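Local coordinates for protein chitosanase (Bacillus subtilis subsp. subtilis str. 168, PDB 7C6C) that hydrolyses internal beta-(1->4) linkages between glucosamine units of chitosan as a family 46 glycoside hydrolase, probably aiding defence against fungal pathogens, at residues K161-K166 with N182-V187; D186-D191 with A209-L214. One frame throughout, in Å; residues are numbered along the deposited sequence.

Contact 1: residues K161-K166 with N182-V187; sequences KRTNKK and NKFLDV
Thr-163 and Phe-184 bring their CA atoms to 5.3 Å, the nearest backbone approach between helical segments 161-166 and 182-187. The segment axes come within 9.0 Å and cross at 126°, so the two helices run steeply against each other in roughly opposing directions. Thr-163 is wedged at this point, crossing the Phe-184 side chain at about a right angle. Its OG1 lies 3.3 Å from Phe-184 CD2, while its methyl CG2 presses on the backbone of helix 177-193, 3.5 Å from Phe-184 N. With OG1 anti to the carbonyl carbon (chi1 -59°), the hydroxyl sits beside its own backbone N and is hydrogen-bonded to Leu-159 O, one turn earlier in helix 156-167; the polar atom is thereby satisfied before it meets the apolar groups opposite. Val-187 closes over the same hydroxyl, its CB 3.6 Å from OG1. One valine methyl, CG1, turns to the base of Arg-162 near CB, and the other, CG2, rests 3.8 Å from CD of the Lys-166 chain, which lies across it. Beyond Val-187 the join becomes polar. Arg-162 NH2 donates to a water at 2.9 Å, held in the plane of the guanidinium at its edge, and that water donates in turn to Val-187 O. NH1 of the same arginine is tied to Pro-153 O. Phe-184 also packs on Trp-180 and on Val-139, Met-140 and Thr-143 of helix 134-147. The interface thus joins helices 156-167 and 177-193 mainly by apolar fit, to which Lys-166 adds its aliphatic chain at Val-187: the threonine's polarity is spent inside its own helix, and the polar link between the segments runs through one water, from Arg-162 NH2 to Val-187 O.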
ATOM      1  N   LYS A 161      -6.882  -5.194  14.851  1.00 21.22           N
ATOM      2  CA  LYS A 161      -7.169  -5.810  16.143  1.00 22.05           C
ATOM      3  C   LYS A 161      -6.713  -4.928  17.300  1.00 22.58           C
ATOM      4  O   LYS A 161      -7.419  -4.808  18.309  1.00 23.45           O
ATOM      5  CB  LYS A 161      -6.536  -7.198  16.224  1.00 23.54           C
ATOM      6  CG  LYS A 161      -7.242  -8.242  15.373  1.00 25.55           C
ATOM      7  CD  LYS A 161      -6.654  -9.629  15.571  1.00 27.06           C
ATOM      8  CE  LYS A 161      -5.221  -9.707  15.077  1.00 28.16           C
ATOM      9  NZ  LYS A 161      -4.678 -11.092  15.221  1.00 29.32           N
ATOM     10  N   ARG A 162      -5.546  -4.295  17.174  1.00 22.57           N
ATOM     11  CA  ARG A 162      -5.083  -3.411  18.240  1.00 22.75           C
ATOM     12  C   ARG A 162      -6.000  -2.207  18.392  1.00 22.09           C
ATOM     13  O   ARG A 162      -6.255  -1.755  19.515  1.00 22.65           O
ATOM     14  CB  ARG A 162      -3.638  -2.980  17.994  1.00 24.50           C
ATOM     15  CG  ARG A 162      -2.660  -4.119  18.179  1.00 26.13           C
ATOM     16  CD  ARG A 162      -1.339  -3.666  18.757  1.00 27.06           C
ATOM     17  NE  ARG A 162      -0.553  -2.896  17.802  1.00 27.25           N
ATOM     18  CZ  ARG A 162       0.276  -3.430  16.910  1.00 26.33           C
ATOM     19  NH1 ARG A 162       0.427  -4.746  16.835  1.00 25.64           N
ATOM     20  NH2 ARG A 162       0.953  -2.642  16.092  1.00 26.19           N
ATOM     21  N   THR A 163      -6.505  -1.680  17.274  1.00 21.71           N
ATOM     22  CA  THR A 163      -7.469  -0.588  17.327  1.00 21.15           C
ATOM     23  C   THR A 163      -8.762  -1.035  17.996  1.00 22.42           C
ATOM     24  O   THR A 163      -9.291  -0.342  18.874  1.00 22.58           O
ATOM     25  CB  THR A 163      -7.740  -0.073  15.915  1.00 20.26           C
ATOM     26  OG1 THR A 163      -6.513   0.373  15.330  1.00 19.49           O
ATOM     27  CG2 THR A 163      -8.717   1.083  15.958  1.00 20.54           C
ATOM     28  N   ASN A 164      -9.279  -2.205  17.602  1.00 23.37           N
ATOM     29  CA  ASN A 164     -10.506  -2.712  18.211  1.00 24.48           C
ATOM     30  C   ASN A 164     -10.361  -2.831  19.723  1.00 26.31           C
ATOM     31  O   ASN A 164     -11.278  -2.474  20.474  1.00 27.09           O
ATOM     32  CB  ASN A 164     -10.879  -4.072  17.617  1.00 24.00           C
ATOM     33  CG  ASN A 164     -11.369  -3.977  16.183  1.00 23.61           C
ATOM     34  OD1 ASN A 164     -11.688  -2.896  15.690  1.00 23.59           O
ATOM     35  ND2 ASN A 164     -11.448  -5.118  15.510  1.00 23.59           N
ATOM     36  N   LYS A 165      -9.211  -3.324  20.190  1.00 27.83           N
ATOM     37  CA  LYS A 165      -9.009  -3.471  21.628  1.00 29.56           C
ATOM     38  C   LYS A 165      -8.965  -2.113  22.319  1.00 30.00           C
ATOM     39  O   LYS A 165      -9.581  -1.928  23.374  1.00 30.27           O
ATOM     40  CB  LYS A 165      -7.734  -4.270  21.904  1.00 30.88           C
ATOM     41  CG  LYS A 165      -7.519  -4.615  23.375  1.00 33.05           C
ATOM     42  CD  LYS A 165      -6.330  -5.549  23.565  1.00 34.97           C
ATOM     43  CE  LYS A 165      -6.100  -5.875  25.036  1.00 36.57           C
ATOM     44  NZ  LYS A 165      -7.293  -6.503  25.669  1.00 37.85           N
ATOM     45  N   LYS A 166      -8.259  -1.143  21.729  1.00 30.29           N
ATOM     46  CA  LYS A 166      -8.184   0.186  22.332  1.00 31.35           C
ATOM     47  C   LYS A 166      -9.536   0.889  22.309  1.00 30.89           C
ATOM     48  O   LYS A 166      -9.884   1.607  23.253  1.00 31.18           O
ATOM     49  CB  LYS A 166      -7.136   1.034  21.615  1.00 33.06           C
ATOM     50  CG  LYS A 166      -5.702   0.739  22.018  1.00 35.13           C
ATOM     51  CD  LYS A 166      -4.747   1.729  21.369  1.00 36.21           C
ATOM     52  CE  LYS A 166      -3.362   1.654  21.987  1.00 37.19           C
ATOM     53  NZ  LYS A 166      -2.745   0.315  21.797  1.00 37.69           N
ATOM     54  N   ASN A 182     -10.029   7.516  14.158  1.00 16.65           N
ATOM     55  CA  ASN A 182      -8.993   8.322  14.799  1.00 18.04           C
ATOM     56  C   ASN A 182      -8.069   7.452  15.641  1.00 17.09           C
ATOM     57  O   ASN A 182      -6.847   7.645  15.640  1.00 16.98           O
ATOM     58  CB  ASN A 182      -9.622   9.430  15.636  1.00 19.89           C
ATOM     59  CG  ASN A 182     -10.223  10.521  14.782  1.00 22.88           C
ATOM     60  OD1 ASN A 182      -9.795  10.745  13.652  1.00 24.50           O
ATOM     61  ND2 ASN A 182     -11.219  11.211  15.319  1.00 23.79           N
ATOM     62  N   LYS A 183      -8.631   6.469  16.345  1.00 17.91           N
ATOM     63  CA  LYS A 183      -7.793   5.553  17.108  1.00 18.60           C
ATOM     64  C   LYS A 183      -6.954   4.677  16.185  1.00 17.11           C
ATOM     65  O   LYS A 183      -5.793   4.382  16.494  1.00 18.44           O
ATOM     66  CB  LYS A 183      -8.648   4.708  18.052  1.00 21.29           C
ATOM     67  CG  LYS A 183      -9.502   5.540  18.998  1.00 25.22           C
ATOM     68  CD  LYS A 183      -9.313   5.138  20.455  1.00 28.45           C
ATOM     69  CE  LYS A 183     -10.199   5.973  21.380  1.00 30.23           C
ATOM     70  NZ  LYS A 183      -9.683   6.023  22.781  1.00 32.17           N
ATOM     71  N   PHE A 184      -7.519   4.257  15.047  1.00 16.25           N
ATOM     72  CA  PHE A 184      -6.748   3.488  14.077  1.00 15.91           C
ATOM     73  C   PHE A 184      -5.545   4.279  13.584  1.00 15.01           C
ATOM     74  O   PHE A 184      -4.436   3.743  13.480  1.00 14.92           O
ATOM     75  CB  PHE A 184      -7.629   3.091  12.894  1.00 15.73           C
ATOM     76  CG  PHE A 184      -6.947   2.164  11.927  1.00 15.58           C
ATOM     77  CD1 PHE A 184      -6.162   2.658  10.897  1.00 15.56           C
ATOM     78  CD2 PHE A 184      -7.060   0.789  12.073  1.00 15.79           C
ATOM     79  CE1 PHE A 184      -5.519   1.798  10.027  1.00 15.94           C
ATOM     80  CE2 PHE A 184      -6.426  -0.074  11.200  1.00 16.17           C
ATOM     81  CZ  PHE A 184      -5.654   0.433  10.179  1.00 16.03           C
ATOM     82  N   LEU A 185      -5.750   5.557  13.264  1.00 14.41           N
ATOM     83  CA  LEU A 185      -4.642   6.385  12.805  1.00 14.42           C
ATOM     84  C   LEU A 185      -3.575   6.520  13.889  1.00 15.02           C
ATOM     85  O   LEU A 185      -2.376   6.508  13.592  1.00 15.41           O
ATOM     86  CB  LEU A 185      -5.166   7.741  12.322  1.00 14.53           C
ATOM     87  CG  LEU A 185      -6.004   7.670  11.038  1.00 14.41           C
ATOM     88  CD1 LEU A 185      -6.783   8.965  10.824  1.00 15.74           C
ATOM     89  CD2 LEU A 185      -5.116   7.385   9.838  1.00 14.29           C
ATOM     90  N   ASP A 186      -3.994   6.613  15.158  1.00 15.96           N
ATOM     91  CA  ASP A 186      -3.041   6.625  16.267  1.00 17.33           C
ATOM     92  C   ASP A 186      -2.242   5.327  16.325  1.00 17.34           C
ATOM     93  O   ASP A 186      -1.017   5.340  16.499  1.00 17.72           O
ATOM     94  CB  ASP A 186      -3.786   6.802  17.591  1.00 18.42           C
ATOM     95  CG  ASP A 186      -4.339   8.193  17.779  1.00 20.51           C
ATOM     96  OD1 ASP A 186      -3.972   9.105  17.011  1.00 21.28           O
ATOM     97  OD2 ASP A 186      -5.136   8.370  18.727  1.00 22.48           O
ATOM     98  N   VAL A 187      -2.937   4.191  16.217  1.00 16.81           N
ATOM     99  CA  VAL A 187      -2.282   2.889  16.261  1.00 17.33           C
ATOM    100  C   VAL A 187      -1.307   2.747  15.101  1.00 16.09           C
ATOM    101  O   VAL A 187      -0.183   2.257  15.266  1.00 16.38           O
ATOM    102  CB  VAL A 187      -3.346   1.775  16.266  1.00 18.02           C
ATOM    103  CG1 VAL A 187      -2.724   0.425  15.939  1.00 18.80           C
ATOM    104  CG2 VAL A 187      -4.064   1.728  17.614  1.00 18.58           C
TER
HETATM  105  O   HOH W   1       0.619   0.134  16.940  1.00 21.61           O

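Contact 2: residues D186-D191 with A209-L214; sequences DVRYDD and ARVDVL. With LMR ((2S)-2-hydroxybutanedioic acid), chain B.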
ATOM      1  N   ASP A 186      -3.994   6.613  15.158  1.00 15.96           N
ATOM      2  CA  ASP A 186      -3.041   6.625  16.267  1.00 17.33           C
ATOM      3  C   ASP A 186      -2.242   5.327  16.325  1.00 17.34           C
ATOM      4  O   ASP A 186      -1.017   5.340  16.499  1.00 17.72           O
ATOM      5  CB  ASP A 186      -3.786   6.802  17.591  1.00 18.42           C
ATOM      6  CG  ASP A 186      -4.339   8.193  17.779  1.00 20.51           C
ATOM      7  OD1 ASP A 186      -3.972   9.105  17.011  1.00 21.28           O
ATOM      8  OD2 ASP A 186      -5.136   8.370  18.727  1.00 22.48           O
ATOM      9  N   VAL A 187      -2.937   4.191  16.217  1.00 16.81           N
ATOM     10  CA  VAL A 187      -2.282   2.889  16.261  1.00 17.33           C
ATOM     11  C   VAL A 187      -1.307   2.747  15.101  1.00 16.09           C
ATOM     12  O   VAL A 187      -0.183   2.257  15.266  1.00 16.38           O
ATOM     13  CB  VAL A 187      -3.346   1.775  16.266  1.00 18.02           C
ATOM     14  CG1 VAL A 187      -2.724   0.425  15.939  1.00 18.80           C
ATOM     15  CG2 VAL A 187      -4.064   1.728  17.614  1.00 18.58           C
ATOM     16  N   ARG A 188      -1.716   3.178  13.908  1.00 15.17           N
ATOM     17  CA  ARG A 188      -0.824   3.086  12.760  1.00 14.82           C
ATOM     18  C   ARG A 188       0.394   3.985  12.928  1.00 15.25           C
ATOM     19  O   ARG A 188       1.517   3.574  12.621  1.00 15.44           O
ATOM     20  CB  ARG A 188      -1.575   3.411  11.470  1.00 14.68           C
ATOM     21  CG  ARG A 188      -0.710   3.234  10.245  1.00 13.77           C
ATOM     22  CD  ARG A 188      -1.497   3.362   8.957  1.00 13.08           C
ATOM     23  NE  ARG A 188      -0.616   3.155   7.816  1.00 11.83           N
ATOM     24  CZ  ARG A 188      -0.888   3.539   6.574  1.00 11.15           C
ATOM     25  NH1 ARG A 188      -2.039   4.146   6.301  1.00 11.80           N
ATOM     26  NH2 ARG A 188       0.000   3.317   5.608  1.00 11.73           N
ATOM     27  N   TYR A 189       0.192   5.213  13.413  1.00 15.59           N
ATOM     28  CA  TYR A 189       1.323   6.097  13.683  1.00 16.42           C
ATOM     29  C   TYR A 189       2.325   5.427  14.612  1.00 16.79           C
ATOM     30  O   TYR A 189       3.535   5.441  14.359  1.00 16.69           O
ATOM     31  CB  TYR A 189       0.826   7.405  14.300  1.00 18.46           C
ATOM     32  CG  TYR A 189       1.942   8.350  14.679  1.00 20.68           C
ATOM     33  CD1 TYR A 189       2.444   9.263  13.762  1.00 22.44           C
ATOM     34  CD2 TYR A 189       2.507   8.321  15.950  1.00 21.69           C
ATOM     35  CE1 TYR A 189       3.468  10.125  14.098  1.00 23.26           C
ATOM     36  CE2 TYR A 189       3.535   9.179  16.293  1.00 23.32           C
ATOM     37  CZ  TYR A 189       4.009  10.080  15.362  1.00 24.45           C
ATOM     38  OH  TYR A 189       5.031  10.941  15.687  1.00 26.43           O
ATOM     39  N   ASP A 190       1.833   4.843  15.705  1.00 17.55           N
ATOM     40  CA  ASP A 190       2.722   4.189  16.659  1.00 18.31           C
ATOM     41  C   ASP A 190       3.478   3.044  16.004  1.00 18.25           C
ATOM     42  O   ASP A 190       4.662   2.828  16.283  1.00 18.91           O
ATOM     43  CB  ASP A 190       1.920   3.679  17.855  1.00 20.86           C
ATOM     44  CG  ASP A 190       1.407   4.798  18.739  1.00 24.58           C
ATOM     45  OD1 ASP A 190       1.931   5.929  18.649  1.00 24.95           O
ATOM     46  OD2 ASP A 190       0.481   4.539  19.534  1.00 26.53           O
ATOM     47  N   ASP A 191       2.812   2.303  15.121  1.00 17.68           N
ATOM     48  CA  ASP A 191       3.477   1.182  14.468  1.00 17.26           C
ATOM     49  C   ASP A 191       4.545   1.656  13.489  1.00 16.65           C
ATOM     50  O   ASP A 191       5.608   1.033  13.374  1.00 17.36           O
ATOM     51  CB  ASP A 191       2.452   0.304  13.759  1.00 17.29           C
ATOM     52  CG  ASP A 191       3.057  -0.974  13.249  1.00 16.91           C
ATOM     53  OD1 ASP A 191       3.516  -1.753  14.106  1.00 17.47           O
ATOM     54  OD2 ASP A 191       3.093  -1.194  12.021  1.00 16.92           O
ATOM     55  N   ALA A 209       3.977  10.970   7.921  1.00 14.25           N
ATOM     56  CA  ALA A 209       3.163  12.091   7.462  1.00 14.64           C
ATOM     57  C   ALA A 209       1.879  11.627   6.784  1.00 13.15           C
ATOM     58  O   ALA A 209       0.893  12.368   6.781  1.00 13.93           O
ATOM     59  CB  ALA A 209       3.963  13.001   6.530  1.00 16.53           C
ATOM     60  N   ARG A 210       1.864  10.424   6.199  1.00 12.16           N
ATOM     61  CA  ARG A 210       0.638   9.960   5.553  1.00 11.44           C
ATOM     62  C   ARG A 210      -0.503   9.833   6.549  1.00 11.62           C
ATOM     63  O   ARG A 210      -1.665  10.068   6.196  1.00 12.03           O
ATOM     64  CB  ARG A 210       0.880   8.657   4.781  1.00 11.10           C
ATOM     65  CG  ARG A 210       1.108   7.416   5.630  1.00 11.96           C
ATOM     66  CD  ARG A 210       2.000   6.423   4.903  1.00 11.79           C
ATOM     67  NE  ARG A 210       1.329   5.774   3.778  1.00 11.65           N
ATOM     68  CZ  ARG A 210       1.979   5.086   2.843  1.00 11.44           C
ATOM     69  NH1 ARG A 210       3.303   5.017   2.883  1.00 13.10           N
ATOM     70  NH2 ARG A 210       1.318   4.476   1.871  1.00 11.70           N
ATOM     71  N   VAL A 211      -0.190   9.490   7.801  1.00 12.23           N
ATOM     72  CA  VAL A 211      -1.226   9.428   8.829  1.00 13.22           C
ATOM     73  C   VAL A 211      -1.854  10.802   9.034  1.00 12.60           C
ATOM     74  O   VAL A 211      -3.081  10.933   9.130  1.00 13.22           O
ATOM     75  CB  VAL A 211      -0.661   8.846  10.139  1.00 15.00           C
ATOM     76  CG1 VAL A 211      -1.695   8.969  11.249  1.00 16.21           C
ATOM     77  CG2 VAL A 211      -0.261   7.394   9.942  1.00 16.51           C
ATOM     78  N   ASP A 212      -1.028  11.854   9.078  1.00 12.84           N
ATOM     79  CA  ASP A 212      -1.569  13.194   9.278  1.00 14.03           C
ATOM     80  C   ASP A 212      -2.335  13.689   8.059  1.00 12.55           C
ATOM     81  O   ASP A 212      -3.331  14.404   8.212  1.00 13.21           O
ATOM     82  CB  ASP A 212      -0.466  14.177   9.666  1.00 17.13           C
ATOM     83  CG  ASP A 212      -1.021  15.458  10.255  1.00 20.26           C
ATOM     84  OD1 ASP A 212      -1.731  15.386  11.285  1.00 21.73           O
ATOM     85  OD2 ASP A 212      -0.759  16.537   9.690  1.00 22.68           O
ATOM     86  N   VAL A 213      -1.907  13.331   6.846  1.00 11.53           N
ATOM     87  CA  VAL A 213      -2.673  13.717   5.663  1.00 11.64           C
ATOM     88  C   VAL A 213      -4.071  13.115   5.727  1.00 10.53           C
ATOM     89  O   VAL A 213      -5.076  13.788   5.463  1.00 10.68           O
ATOM     90  CB  VAL A 213      -1.930  13.315   4.374  1.00 12.24           C
ATOM     91  CG1 VAL A 213      -2.821  13.534   3.160  1.00 12.41           C
ATOM     92  CG2 VAL A 213      -0.642  14.104   4.236  1.00 13.49           C
ATOM     93  N   LEU A 214      -4.152  11.829   6.084  1.00 10.47           N
ATOM     94  CA  LEU A 214      -5.442  11.160   6.174  1.00 10.62           C
ATOM     95  C   LEU A 214      -6.279  11.741   7.307  1.00 10.70           C
ATOM     96  O   LEU A 214      -7.485  11.965   7.147  1.00 10.85           O
ATOM     97  CB  LEU A 214      -5.227   9.653   6.345  1.00 10.80           C
ATOM     98  CG  LEU A 214      -4.565   8.971   5.138  1.00 11.11           C
ATOM     99  CD1 LEU A 214      -4.024   7.584   5.522  1.00 11.48           C
ATOM    100  CD2 LEU A 214      -5.532   8.877   3.949  1.00 11.49           C
TER
HETATM  101  C1  LMR B 301       2.120  19.157   8.431  1.00 33.89           C
HETATM  102  O1A LMR B 301       2.230  19.374   7.207  1.00 32.20           O
HETATM  103  O1B LMR B 301       1.309  19.770   9.156  1.00 34.66           O
HETATM  104  C2  LMR B 301       3.001  18.125   9.072  1.00 33.46           C
HETATM  105  O2  LMR B 301       2.866  18.230  10.494  1.00 34.59           O
HETATM  106  C3  LMR B 301       2.601  16.717   8.631  1.00 31.44           C
HETATM  107  C4  LMR B 301       3.013  16.449   7.199  1.00 29.41           C
HETATM  108  O4A LMR B 301       4.218  16.591   6.888  1.00 28.29           O
HETATM  109  O4B LMR B 301       2.139  16.089   6.375  1.00 28.95           O
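Two arginines of like charge meet here: NH2 of Arg-188 lies over one face of the Arg-210 guanidinium, 3.3 Å from its NE. Both atoms are donors and do not bond to each other. The guanidinium planes are 49° apart, and the side chains cross at about a right angle; in return, CG of Arg-210 sits above a face of the Arg-188 group, displaced toward its rim. The closeness of the two positive groups is probably offset by Asp-142, which takes salt bridges from both, OD2 from Arg-188 NH1 and OD1 from Arg-210 NH2. NH2 of Arg-188 bonds Gln-146 OE1 and its NE bonds His-147 NE2. Arg-188 reaches this site fully extended from CG to NE, sliding past Val-211. Leu-214 CD1 lies 4.0 Å from Arg-188 NH1, and Tyr-189 CB meets Val-211 CG1 at 4.3 Å. These side chains join helices 177-193 and 209-219, whose segments run nearly antiparallel at 166°. Elsewhere on helix 209-219 the hydroxybutanedioic acid is bound, with Ala-209 CB 3.6 Å from its O4B and Asp-212 OD2 near its C3; Ser-233, Asn-234 and Glu-235 hydrogen-bond it. Arg-210 NH2 also forms a salt bridge to Glu-19, the predicted proton donor, so Arg-210 probably helps position that carboxylate, with Asp-142, itself bridged to Arg-188, as a second shell.

Following the chain, helix 156-167 supplies the first half of contact 1, and a 15-residue connection, part of it helical, returns to helix 177-193 to close the loop at 182-187. Contact 2 starts on the same helix, sharing Asp-186 and Val-187, and closes a second loop at 209-214 after 17 more residues. The two loops therefore follow in succession, overlapping only at these shared residues, and neither nests in the other. Helix 177-193 is the common element, packed against helix 156-167 through one contact and helix 209-219 through the other, with helix 134-147 touching both. Between the contacts, Leu-185 packs against Val-211 and Leu-214, and Arg-162 forms a long, weak ion pair with Asp-191.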